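Local coordinates for hypothetical shikimate 5-dehydrogenase-like protein HI0607 (Haemophilus influenzae, PDB 1NPY), which catalyses the NADP(+)-dependent oxidation of shikimate to 3-dehydroshikimate in vitro, though so weakly that shikimate may not be its biological substrate, at residues A[29-34]-A[253-258]; A[50-55]-A[95-100]; A[72-77]-A[85-90]; A[108-113]-A[239-244]; A[132-137]-A[180-185]. All coordinates share one frame; numbering follows the deposited sequence.

Contact 1 of 5, residues A[29-34]-A[253-258]; sequences DKLGLN and QRPSDE
Q253 lays its terminal amide over the methyl ends of L31 and L33, and its two polar atoms divide between the two leucines. OE1 sits 3.7 Å from CD1 of L31, whereas NE2 lies 3.7 Å from CD2 of L33. L31 and Q253 pass alongside one another, pointing opposite ways. The glutamine reaches this far because its CG lies anti to the carbonyl carbon (chi1 -72°) and the chain beyond runs extended (chi2 -174°). CD1 of L31 also meets the ring of P255, 4.2 Å from its CG, in a purely apolar touch.

The polar link between the segments runs through water. Water 1 donates to the carbonyl O of L31 at 2.8 Å and to OE1 of Q253 at 2.7 Å. Water 2 also donates to O of L31 but accepts from NE2 of Q253, at 3.2 Å. Both ends of one amide are thereby tied to the carbonyl of L31, in the last turn before G32, which would restrain the rotation of the amide. Around the leucines, F247 of helix 235-251 and L259 of helix 257-268 add further apolar surface. At G32 the backbone takes positive phi (66°), and S256 OG caps the N of L259: the contact joins a Schellman helix end to the loop leading to the N-cap of helix 257-268.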
# COMPACT_ATOMS: atom_id res chain seq x y z
N ASP A 29 22.00 -3.24 -7.41
CA ASP A 29 23.17 -2.80 -8.13
C ASP A 29 23.82 -1.59 -7.47
O ASP A 29 25.04 -1.59 -7.26
CB ASP A 29 22.78 -2.56 -9.59
CG ASP A 29 23.96 -2.07 -10.38
OD1 ASP A 29 24.90 -2.87 -10.55
OD2 ASP A 29 24.01 -0.90 -10.81
N LYS A 30 23.03 -0.55 -7.19
CA LYS A 30 23.54 0.70 -6.65
C LYS A 30 24.14 0.52 -5.26
O LYS A 30 25.09 1.24 -4.92
CB LYS A 30 22.49 1.81 -6.64
CG LYS A 30 22.02 2.24 -8.03
CD LYS A 30 23.11 3.06 -8.72
CE LYS A 30 22.72 3.62 -10.07
NZ LYS A 30 23.50 4.87 -10.30
N LEU A 31 23.60 -0.41 -4.47
CA LEU A 31 24.06 -0.64 -3.10
C LEU A 31 25.10 -1.75 -2.93
O LEU A 31 25.56 -1.99 -1.82
CB LEU A 31 22.87 -0.91 -2.18
CG LEU A 31 22.01 0.29 -1.76
CD1 LEU A 31 20.95 -0.15 -0.76
CD2 LEU A 31 22.85 1.36 -1.11
N GLY A 32 25.50 -2.39 -4.03
CA GLY A 32 26.49 -3.45 -3.98
C GLY A 32 26.02 -4.68 -3.24
O GLY A 32 26.80 -5.35 -2.58
N LEU A 33 24.72 -4.99 -3.36
CA LEU A 33 24.14 -6.17 -2.73
C LEU A 33 24.04 -7.37 -3.66
O LEU A 33 23.61 -7.25 -4.81
CB LEU A 33 22.74 -5.87 -2.24
CG LEU A 33 22.62 -5.02 -0.98
CD1 LEU A 33 21.33 -4.27 -0.84
CD2 LEU A 33 22.82 -5.89 0.26
N ASN A 34 24.47 -8.52 -3.16
CA ASN A 34 24.45 -9.76 -3.93
C ASN A 34 23.10 -10.45 -3.84
O ASN A 34 22.93 -11.47 -3.16
CB ASN A 34 25.53 -10.72 -3.43
CG ASN A 34 25.74 -11.89 -4.37
OD1 ASN A 34 25.36 -11.82 -5.55
ND2 ASN A 34 26.37 -12.95 -3.87
N GLN A 253 19.18 -2.93 4.68
CA GLN A 253 19.59 -1.59 4.27
C GLN A 253 18.41 -0.78 3.76
O GLN A 253 17.66 -1.22 2.88
CB GLN A 253 20.65 -1.66 3.16
CG GLN A 253 22.01 -2.13 3.65
CD GLN A 253 23.10 -2.07 2.59
OE1 GLN A 253 23.26 -1.03 1.94
NE2 GLN A 253 23.92 -3.12 2.49
N ARG A 254 18.29 0.44 4.27
CA ARG A 254 17.35 1.44 3.78
C ARG A 254 18.11 2.28 2.76
O ARG A 254 19.09 2.95 3.10
CB ARG A 254 16.87 2.32 4.95
CG ARG A 254 15.86 3.39 4.57
CD ARG A 254 15.35 4.18 5.75
NE ARG A 254 14.74 3.35 6.80
CZ ARG A 254 14.29 3.75 7.99
NH1 ARG A 254 14.40 5.01 8.40
NH2 ARG A 254 13.76 2.89 8.84
N PRO A 255 17.69 2.28 1.50
CA PRO A 255 18.37 3.14 0.53
C PRO A 255 18.09 4.59 0.86
O PRO A 255 17.04 4.90 1.44
CB PRO A 255 17.76 2.74 -0.82
CG PRO A 255 17.05 1.51 -0.54
CD PRO A 255 16.59 1.51 0.88
N SER A 256 19.01 5.46 0.48
CA SER A 256 18.86 6.90 0.61
C SER A 256 17.68 7.40 -0.20
O SER A 256 17.29 6.79 -1.19
CB SER A 256 20.09 7.63 0.07
OG SER A 256 20.19 7.51 -1.35
N ASP A 257 17.19 8.57 0.21
CA ASP A 257 16.09 9.21 -0.50
C ASP A 257 16.49 9.47 -1.94
O ASP A 257 15.66 9.32 -2.84
CB ASP A 257 15.71 10.54 0.17
CG ASP A 257 15.14 10.37 1.56
OD1 ASP A 257 14.53 9.32 1.89
OD2 ASP A 257 15.26 11.32 2.35
N GLU A 258 17.74 9.85 -2.18
CA GLU A 258 18.20 10.11 -3.55
C GLU A 258 18.13 8.86 -4.40
O GLU A 258 17.56 8.90 -5.50
CB GLU A 258 19.60 10.73 -3.61
CG GLU A 258 20.13 10.91 -5.02
CD GLU A 258 21.47 11.63 -5.13
OE1 GLU A 258 22.07 11.99 -4.09
OE2 GLU A 258 21.89 11.84 -6.29
O HOH W 1 25.40 -0.30 0.40
O HOH W 2 26.20 -3.76 0.38

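Contact 2 of 5, residues A[50-55]-A[95-100]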
# COMPACT_ATOMS: atom_id res chain seq x y z
N LYS A 50 5.62 -23.05 0.51
CA LYS A 50 6.52 -24.10 0.98
C LYS A 50 7.81 -24.16 0.16
O LYS A 50 8.84 -24.54 0.71
CB LYS A 50 5.83 -25.46 1.02
CG LYS A 50 4.74 -25.56 2.10
CD LYS A 50 3.93 -26.83 2.00
CE LYS A 50 2.99 -26.91 3.21
NZ LYS A 50 2.18 -28.17 3.17
N GLY A 51 7.76 -23.81 -1.12
CA GLY A 51 8.92 -23.67 -1.99
C GLY A 51 9.88 -22.56 -1.61
O GLY A 51 11.10 -22.78 -1.65
N VAL A 52 9.33 -21.40 -1.25
CA VAL A 52 10.10 -20.24 -0.82
C VAL A 52 10.94 -20.70 0.37
O VAL A 52 12.14 -20.49 0.42
CB VAL A 52 9.18 -19.07 -0.40
CG1 VAL A 52 9.87 -18.00 0.47
CG2 VAL A 52 8.53 -18.45 -1.61
N ARG A 53 10.33 -21.38 1.33
CA ARG A 53 11.10 -21.89 2.47
C ARG A 53 12.15 -22.93 2.09
O ARG A 53 13.31 -22.82 2.49
CB ARG A 53 10.16 -22.42 3.57
CG ARG A 53 10.92 -23.00 4.75
CD ARG A 53 10.04 -23.70 5.73
NE ARG A 53 9.04 -22.82 6.33
CZ ARG A 53 7.74 -22.83 6.08
NH1 ARG A 53 7.23 -23.66 5.19
NH2 ARG A 53 6.91 -22.00 6.71
N ALA A 54 11.78 -23.95 1.32
CA ALA A 54 12.64 -25.07 1.01
C ALA A 54 13.85 -24.67 0.17
O ALA A 54 14.93 -25.23 0.35
CB ALA A 54 11.87 -26.19 0.29
N LEU A 55 13.67 -23.66 -0.67
CA LEU A 55 14.73 -23.22 -1.57
C LEU A 55 15.59 -22.12 -0.97
O LEU A 55 16.58 -21.73 -1.57
CB LEU A 55 14.13 -22.73 -2.88
CG LEU A 55 13.40 -23.79 -3.71
CD1 LEU A 55 12.70 -23.15 -4.89
CD2 LEU A 55 14.31 -24.89 -4.18
N GLY A 95 14.50 -20.34 7.35
CA GLY A 95 13.38 -21.25 7.26
C GLY A 95 12.14 -20.82 8.02
O GLY A 95 11.13 -21.49 7.87
N PHE A 96 12.19 -19.74 8.80
CA PHE A 96 11.09 -19.26 9.63
C PHE A 96 10.51 -18.07 8.89
O PHE A 96 11.20 -17.08 8.71
CB PHE A 96 11.60 -18.85 11.02
CG PHE A 96 10.53 -18.59 12.03
CD1 PHE A 96 9.88 -19.60 12.71
CD2 PHE A 96 10.20 -17.28 12.33
CE1 PHE A 96 8.90 -19.30 13.65
CE2 PHE A 96 9.25 -16.99 13.27
CZ PHE A 96 8.61 -18.00 13.94
N LEU A 97 9.31 -18.23 8.34
CA LEU A 97 8.69 -17.21 7.51
C LEU A 97 7.86 -16.23 8.33
O LEU A 97 6.78 -16.56 8.83
CB LEU A 97 7.79 -17.84 6.44
CG LEU A 97 8.42 -18.89 5.52
CD1 LEU A 97 7.54 -19.37 4.38
CD2 LEU A 97 9.72 -18.37 4.94
N ARG A 98 8.32 -14.98 8.33
CA ARG A 98 7.69 -13.89 9.06
C ARG A 98 6.94 -13.02 8.04
O ARG A 98 7.42 -12.79 6.92
CB ARG A 98 8.71 -13.05 9.82
CG ARG A 98 9.57 -13.79 10.83
CD ARG A 98 10.38 -12.85 11.72
NE ARG A 98 10.85 -13.50 12.96
CZ ARG A 98 12.04 -14.06 13.14
NH1 ARG A 98 12.92 -14.09 12.17
NH2 ARG A 98 12.37 -14.60 14.31
N ALA A 99 5.73 -12.64 8.42
CA ALA A 99 4.78 -11.98 7.53
C ALA A 99 4.52 -10.56 8.01
O ALA A 99 4.25 -10.38 9.19
CB ALA A 99 3.46 -12.74 7.54
N TYR A 100 4.48 -9.62 7.06
CA TYR A 100 4.24 -8.20 7.31
C TYR A 100 3.26 -7.64 6.28
O TYR A 100 2.94 -8.27 5.28
CB TYR A 100 5.54 -7.40 7.16
CG TYR A 100 6.66 -7.87 8.06
CD1 TYR A 100 6.91 -7.28 9.30
CD2 TYR A 100 7.46 -8.95 7.69
CE1 TYR A 100 7.93 -7.76 10.12
CE2 TYR A 100 8.50 -9.41 8.49
CZ TYR A 100 8.73 -8.81 9.70
OH TYR A 100 9.74 -9.29 10.51
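NE of R53 donates to the carbonyl O of G95 at 2.9 Å, with an N-H...O angle of 140°, so the bond is short but bent. The acceptor lies in the guanidinium plane, at its edge, while the donor is tilted 20° from the carbonyl plane. R53 gets there by leaving the helix with CG anti to the backbone N and then folding at chi3 (-62°), a bend that brings NE round to the glycine carbonyl and carries CG and CD alongside it.

One face of the same guanidinium is covered by L97. Its CD1 stands 3.6 Å from NH2 of R53, offset toward the rim of the group, and the leucine and arginine side chains cross obliquely. NH2 itself is held from outside the two segments, by a salt bridge to D75 and a hydrogen bond to the carbonyl of F73. Together with the bond from NE, these restrain the rotation of the guanidinium.

The contact sets helix 45-55 against the start of strand 96-100 in the mixed sheet of the substrate-binding domain, just after the turn from strand 89-93. G95 has positive phi, a conformation suited to glycine in this turn, and its N is bonded to N92 OD1. Deeper in, V52 CG1 approaches L97 CD2 at 4.5 Å, a loose apolar touch that continues the packing of L97 on I90.

Contact 3 of 5, residues A[72-77]-A[85-90]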
# COMPACT_ATOMS: atom_id res chain seq x y z
N PRO A 72 -1.94 -19.36 6.11
CA PRO A 72 -1.83 -20.67 6.79
C PRO A 72 -0.45 -21.31 6.70
O PRO A 72 -0.09 -22.20 7.48
CB PRO A 72 -2.87 -21.51 6.06
CG PRO A 72 -3.90 -20.55 5.65
CD PRO A 72 -3.07 -19.35 5.18
N PHE A 73 0.36 -20.84 5.76
CA PHE A 73 1.64 -21.47 5.47
C PHE A 73 2.84 -20.72 6.07
O PHE A 73 3.98 -21.10 5.83
CB PHE A 73 1.76 -21.66 3.95
CG PHE A 73 0.61 -22.44 3.40
CD1 PHE A 73 0.40 -23.74 3.85
CD2 PHE A 73 -0.35 -21.83 2.62
CE1 PHE A 73 -0.72 -24.44 3.47
CE2 PHE A 73 -1.45 -22.53 2.19
CZ PHE A 73 -1.63 -23.84 2.64
N LEU A 74 2.56 -19.63 6.78
CA LEU A 74 3.61 -18.80 7.36
C LEU A 74 3.77 -19.11 8.83
O LEU A 74 2.87 -19.64 9.50
CB LEU A 74 3.28 -17.32 7.18
CG LEU A 74 2.90 -17.00 5.73
CD1 LEU A 74 2.51 -15.55 5.62
CD2 LEU A 74 4.04 -17.35 4.82
N ASP A 75 4.94 -18.77 9.34
CA ASP A 75 5.29 -19.10 10.71
C ASP A 75 4.92 -18.05 11.76
O ASP A 75 4.64 -18.38 12.92
CB ASP A 75 6.76 -19.48 10.79
CG ASP A 75 7.08 -20.68 9.93
OD1 ASP A 75 6.50 -21.75 10.20
OD2 ASP A 75 7.84 -20.63 8.95
N GLU A 76 4.94 -16.78 11.39
CA GLU A 76 4.71 -15.71 12.36
C GLU A 76 4.17 -14.48 11.67
O GLU A 76 4.82 -13.92 10.79
CB GLU A 76 6.05 -15.38 13.00
CG GLU A 76 5.99 -14.41 14.16
CD GLU A 76 7.37 -14.20 14.74
OE1 GLU A 76 8.15 -13.42 14.16
OE2 GLU A 76 7.71 -14.86 15.75
N ILE A 77 2.96 -14.09 12.05
CA ILE A 77 2.28 -12.94 11.44
C ILE A 77 2.55 -11.75 12.35
O ILE A 77 2.13 -11.71 13.51
CB ILE A 77 0.77 -13.18 11.32
CG1 ILE A 77 0.44 -14.53 10.69
CG2 ILE A 77 0.10 -12.05 10.54
CD1 ILE A 77 0.78 -14.66 9.24
N GLU A 85 -5.40 -8.43 8.81
CA GLU A 85 -5.46 -9.85 8.46
C GLU A 85 -5.18 -10.09 6.98
O GLU A 85 -5.92 -10.74 6.25
CB GLU A 85 -6.76 -10.50 8.96
CG GLU A 85 -6.88 -10.46 10.48
CD GLU A 85 -5.79 -11.14 11.31
OE1 GLU A 85 -5.75 -10.85 12.53
OE2 GLU A 85 -4.97 -11.97 10.84
N SER A 86 -4.06 -9.53 6.52
CA SER A 86 -3.67 -9.63 5.12
C SER A 86 -2.16 -9.43 5.05
O SER A 86 -1.67 -8.50 5.67
CB SER A 86 -4.31 -8.49 4.31
OG SER A 86 -4.16 -8.67 2.91
N VAL A 87 -1.46 -10.24 4.27
CA VAL A 87 -0.00 -10.23 4.14
C VAL A 87 0.41 -9.77 2.75
O VAL A 87 -0.12 -10.27 1.75
CB VAL A 87 0.55 -11.65 4.37
CG1 VAL A 87 2.04 -11.75 4.07
CG2 VAL A 87 0.33 -12.04 5.83
N ASN A 88 1.37 -8.85 2.66
CA ASN A 88 1.94 -8.49 1.37
C ASN A 88 3.46 -8.69 1.31
O ASN A 88 4.11 -8.43 0.31
CB ASN A 88 1.53 -7.08 0.94
CG ASN A 88 2.48 -6.02 1.47
OD1 ASN A 88 3.04 -6.23 2.55
ND2 ASN A 88 2.69 -4.92 0.73
N THR A 89 4.03 -9.21 2.38
CA THR A 89 5.48 -9.37 2.49
C THR A 89 5.85 -10.57 3.35
O THR A 89 5.33 -10.68 4.46
CB THR A 89 6.11 -8.17 3.21
OG1 THR A 89 5.73 -6.98 2.50
CG2 THR A 89 7.61 -8.23 3.12
N ILE A 90 6.72 -11.45 2.85
CA ILE A 90 7.26 -12.55 3.63
C ILE A 90 8.77 -12.44 3.67
O ILE A 90 9.40 -12.24 2.63
CB ILE A 90 6.85 -13.90 2.98
CG1 ILE A 90 5.33 -14.01 2.86
CG2 ILE A 90 7.42 -15.06 3.76
CD1 ILE A 90 4.89 -15.01 1.83
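L74 spreads its two methyls over different partners, a fork on which the apolar packing largely rests. CD1 meets V87 tip to tip, 4.1 Å from CG1 of V87. CD2 turns instead to I90 and lies 3.9 Å from its CD1, the two side chains crossing at about a right angle. A first torsion of -50° puts CG of L74 anti to the carbonyl carbon and aims the fork. I77 adds a more distant touch, its CD1 lying 4.3 Å from CG2 of V87.

In the mixed sheet of the substrate-binding domain the contact spans from the outermost strand 76-77, across 96-100, to strand 89-93 and the loop before it. A99 of strand 96-100 packs on both L74 and V87; I49 of helix 45-55 covers L74 and I90.

Among the polar groups, E85, with positive phi, is the C' residue of a Schellman motif ending helix 79-82, in which N of E85 and N of S86 bond back into the last helical turn. N88 and T89 both face Y100 in a classic beta bulge. OG1 of T89 donates to OD1 of N88 at 2.8 Å; OD1 also accepts from N of T102, and OG1 is bonded to NE2 of Q246. The side chain of V87 lies about 6 Å from that of K67, inferred to be the catalytic proton donor/acceptor.

Contact 4 of 5, residues A[108-113]-A[239-244]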
# COMPACT_ATOMS: atom_id res chain seq x y z
N VAL A 108 0.89 4.40 7.69
CA VAL A 108 1.26 4.92 9.02
C VAL A 108 2.43 5.89 8.90
O VAL A 108 2.42 6.96 9.52
CB VAL A 108 1.64 3.77 9.97
CG1 VAL A 108 2.26 4.32 11.27
CG2 VAL A 108 0.45 2.87 10.29
N LYS A 109 3.46 5.52 8.15
CA LYS A 109 4.58 6.41 7.89
C LYS A 109 4.25 7.73 7.20
O LYS A 109 4.81 8.77 7.56
CB LYS A 109 5.73 5.69 7.15
CG LYS A 109 6.43 4.64 8.01
CD LYS A 109 7.77 4.18 7.44
CE LYS A 109 8.67 3.44 8.45
NZ LYS A 109 8.41 3.81 9.87
N LEU A 110 3.36 7.70 6.21
CA LEU A 110 2.95 8.92 5.54
C LEU A 110 2.09 9.84 6.41
O LEU A 110 2.21 11.08 6.33
CB LEU A 110 2.21 8.56 4.25
CG LEU A 110 3.12 7.96 3.19
CD1 LEU A 110 2.29 7.22 2.16
CD2 LEU A 110 3.93 9.08 2.52
N ILE A 111 1.27 9.26 7.28
CA ILE A 111 0.47 10.04 8.21
C ILE A 111 1.44 10.84 9.07
O ILE A 111 1.28 12.04 9.28
CB ILE A 111 -0.45 9.13 9.07
CG1 ILE A 111 -1.64 8.68 8.21
CG2 ILE A 111 -0.99 9.83 10.30
CD1 ILE A 111 -2.44 7.51 8.81
N GLU A 112 2.46 10.15 9.57
CA GLU A 112 3.50 10.81 10.35
C GLU A 112 4.30 11.83 9.54
O GLU A 112 4.49 12.97 9.96
CB GLU A 112 4.43 9.76 10.95
CG GLU A 112 5.51 10.41 11.81
CD GLU A 112 6.27 9.40 12.64
OE1 GLU A 112 7.41 9.06 12.26
OE2 GLU A 112 5.73 8.98 13.69
N LYS A 113 4.76 11.43 8.37
CA LYS A 113 5.58 12.30 7.53
C LYS A 113 4.92 13.64 7.25
O LYS A 113 5.55 14.69 7.32
CB LYS A 113 5.90 11.62 6.21
CG LYS A 113 6.75 12.50 5.32
CD LYS A 113 7.25 11.74 4.10
CE LYS A 113 7.86 12.72 3.11
NZ LYS A 113 8.71 11.94 2.17
N ILE A 239 3.12 3.40 -3.15
CA ILE A 239 3.72 2.25 -3.82
C ILE A 239 5.22 2.22 -3.58
O ILE A 239 5.80 1.15 -3.35
CB ILE A 239 3.44 2.27 -5.32
CG1 ILE A 239 1.95 2.03 -5.56
CG2 ILE A 239 4.21 1.19 -6.05
CD1 ILE A 239 1.56 2.05 -7.01
N VAL A 240 5.84 3.39 -3.67
CA VAL A 240 7.27 3.44 -3.45
C VAL A 240 7.67 3.10 -2.01
O VAL A 240 8.58 2.31 -1.80
CB VAL A 240 7.87 4.79 -3.90
CG1 VAL A 240 9.36 4.84 -3.47
CG2 VAL A 240 7.73 4.95 -5.40
N LEU A 241 6.98 3.65 -1.02
CA LEU A 241 7.38 3.46 0.36
C LEU A 241 7.12 2.02 0.76
O LEU A 241 7.94 1.44 1.47
CB LEU A 241 6.64 4.42 1.30
CG LEU A 241 7.02 4.38 2.78
CD1 LEU A 241 8.54 4.47 2.94
CD2 LEU A 241 6.30 5.54 3.49
N GLN A 242 6.02 1.42 0.31
CA GLN A 242 5.77 0.03 0.66
C GLN A 242 6.84 -0.88 0.09
O GLN A 242 7.28 -1.79 0.80
CB GLN A 242 4.38 -0.47 0.30
CG GLN A 242 4.13 -0.71 -1.16
CD GLN A 242 2.69 -0.58 -1.63
OE1 GLN A 242 2.04 0.44 -1.38
NE2 GLN A 242 2.20 -1.58 -2.37
N ALA A 243 7.35 -0.57 -1.09
CA ALA A 243 8.45 -1.32 -1.70
C ALA A 243 9.78 -1.14 -0.98
O ALA A 243 10.54 -2.10 -0.77
CB ALA A 243 8.58 -0.95 -3.16
N VAL A 244 10.09 0.11 -0.64
CA VAL A 244 11.25 0.43 0.20
C VAL A 244 11.25 -0.36 1.50
O VAL A 244 12.29 -0.84 1.93
CB VAL A 244 11.35 1.95 0.42
CG1 VAL A 244 12.39 2.27 1.49
CG2 VAL A 244 11.73 2.62 -0.89
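Two helices of the region between the substrate-binding and nucleotide-binding domains meet here: helix 102-113, which follows the last strand of the mixed sheet and leads to the first strand of the parallel one, and helix 235-251, which follows the last strand of the parallel sheet. The nearest CA atoms, those of K109 and L241, are 8.6 Å apart, and the two segments bury 122 Å² between them, a light contact.

A single methyl carries it. CD2 of L241 fits between two consecutive residues of the other helix, 3.7 Å from CB of K109 and 4.0 Å from CG of L110. L241 extends across the gap with its CG anti to the backbone N (chi1 -176°). L110 runs counter to it, flank against flank, and brings its branch point rather than its methyl ends to the closest approach. K109 takes part through the base of its side chain alone: CB faces L241, but the chain beyond leads away, and the lysine also touches E245 one turn further along helix 235-251.

Around the pair, L110 rests on V238, and T102 OG1 is hydrogen-bonded to the backbone O of Q242, which adds a polar tie between the same helices. The side chain of L241 lies about 8 Å from that of D103, an inferred substrate ligand. Within the two segments the contact is made entirely by carbon atoms, with no charge or directional bond across it, which implies that shape and burial of apolar surface, rather than polar pairing, set the fit of L241 on its neighbours.

Contact 5 of 5, residues A[132-137]-A[180-185]; sequences KAVVAA and VNVTSI
V134 meets two valines two residues apart with its two methyls, beside a loop in which N181 and T183 bond to each other. CG1 of V134 lies 4.0 Å from CG1 of V180, and CG2 lies 3.8 Å from CG1 of V182. With chi1 at 167°, V134 holds CG1 anti to the backbone N and CG2 anti to the carbonyl carbon, one methyl for each partner. V124 of the neighbouring strand and I107 of helix 102-113 also pack on V134.

At the end of the strand, OD1 of N181 takes two donors. OG1 of T183 approaches at 2.6 Å in the carbonyl plane, on a lone pair, whereas N of T183 comes from 63° above that plane at 3.1 Å, forming an Asx turn. ND2 of N181 is hydrogen-bonded to D211. OG1 of T183 in turn accepts from N of I185 at 3.0 Å, an ST turn. These bonds shape the loop carrying S184, which by similarity binds NADP(+). V182 lies by G126, inferred by similarity to bind the same cofactor. V134 of helix 131-140 on V180 of strand 178-181 is the helix-on-sheet packing of a Rossmann-type nucleotide-binding domain.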
# COMPACT_ATOMS: atom_id res chain seq x y z
N LYS A 132 -8.95 -1.06 3.98
CA LYS A 132 -8.71 -1.61 5.31
C LYS A 132 -7.37 -1.12 5.88
O LYS A 132 -7.33 -0.65 7.01
CB LYS A 132 -8.85 -3.13 5.23
CG LYS A 132 -9.20 -3.83 6.52
CD LYS A 132 -9.36 -5.32 6.20
CE LYS A 132 -9.61 -6.14 7.44
NZ LYS A 132 -9.83 -7.54 6.99
N ALA A 133 -6.31 -1.13 5.08
CA ALA A 133 -4.99 -0.64 5.48
C ALA A 133 -5.04 0.83 5.86
O ALA A 133 -4.52 1.22 6.89
CB ALA A 133 -3.99 -0.83 4.36
N VAL A 134 -5.74 1.65 5.07
CA VAL A 134 -5.92 3.06 5.39
C VAL A 134 -6.66 3.27 6.72
O VAL A 134 -6.18 4.01 7.60
CB VAL A 134 -6.62 3.77 4.21
CG1 VAL A 134 -7.09 5.14 4.67
CG2 VAL A 134 -5.65 3.82 3.00
N VAL A 135 -7.82 2.64 6.87
CA VAL A 135 -8.64 2.80 8.06
C VAL A 135 -7.87 2.36 9.30
O VAL A 135 -7.90 3.04 10.34
CB VAL A 135 -9.98 2.08 7.92
CG1 VAL A 135 -10.79 2.13 9.22
CG2 VAL A 135 -10.77 2.72 6.80
N ALA A 136 -7.18 1.23 9.20
CA ALA A 136 -6.43 0.72 10.34
C ALA A 136 -5.24 1.59 10.71
O ALA A 136 -4.89 1.74 11.89
CB ALA A 136 -5.96 -0.72 10.06
N ALA A 137 -4.59 2.12 9.69
CA ALA A 137 -3.46 3.01 9.91
C ALA A 137 -3.89 4.29 10.62
O ALA A 137 -3.20 4.76 11.54
CB ALA A 137 -2.72 3.32 8.61
N VAL A 180 -9.65 11.00 1.86
CA VAL A 180 -8.83 9.91 1.34
C VAL A 180 -9.64 9.13 0.31
O VAL A 180 -10.74 8.65 0.59
CB VAL A 180 -8.36 8.92 2.44
CG1 VAL A 180 -7.32 7.98 1.91
CG2 VAL A 180 -7.89 9.62 3.69
N ASN A 181 -9.06 8.95 -0.87
CA ASN A 181 -9.70 8.15 -1.90
C ASN A 181 -9.02 6.78 -1.95
O ASN A 181 -7.80 6.69 -2.16
CB ASN A 181 -9.60 8.77 -3.29
CG ASN A 181 -10.20 7.85 -4.35
OD1 ASN A 181 -11.33 7.40 -4.20
ND2 ASN A 181 -9.45 7.56 -5.40
N VAL A 182 -9.84 5.74 -1.75
CA VAL A 182 -9.43 4.35 -1.91
C VAL A 182 -10.35 3.60 -2.90
O VAL A 182 -10.44 2.37 -2.90
CB VAL A 182 -9.35 3.58 -0.58
CG1 VAL A 182 -8.29 4.17 0.32
CG2 VAL A 182 -10.70 3.48 0.16
N THR A 183 -10.99 4.35 -3.78
CA THR A 183 -11.77 3.76 -4.87
C THR A 183 -10.91 3.71 -6.13
O THR A 183 -9.81 4.27 -6.18
CB THR A 183 -13.03 4.60 -5.24
OG1 THR A 183 -12.65 5.88 -5.77
CG2 THR A 183 -13.97 4.91 -4.09
N SER A 184 -11.44 3.07 -7.18
CA SER A 184 -10.88 3.17 -8.52
C SER A 184 -11.14 4.49 -9.27
O SER A 184 -10.75 4.62 -10.43
CB SER A 184 -11.40 2.01 -9.36
OG SER A 184 -12.81 2.10 -9.37
N ILE A 185 -11.84 5.44 -8.66
CA ILE A 185 -12.09 6.73 -9.29
C ILE A 185 -10.74 7.39 -9.57
O ILE A 185 -9.92 7.48 -8.66
CB ILE A 185 -13.01 7.63 -8.42
CG1 ILE A 185 -14.45 7.11 -8.36
CG2 ILE A 185 -13.03 9.03 -9.00
CD1 ILE A 185 -15.28 7.73 -7.27

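Overall arrangement
Along the chain, contact 1 encloses all the others: contact 3 is nested within contact 2, contact 5 within contact 4, and these two pairs follow in series. Contacts 2 and 3, with centres 10 Å apart, share the mixed sheet of the substrate-binding domain and touch directly through the salt bridge between R53 and D75. Contact 5 lies in the parallel sheet of the probable NADP-binding domain, about 29 Å from contact 2 between centres. Contact 4 stands between the domains, its centre about 14 Å from that of contact 5, which it touches where V108 packs on A137. Contact 1 brings the C-terminal helices back onto helix 19-31, so both chain ends belong to the substrate-binding side.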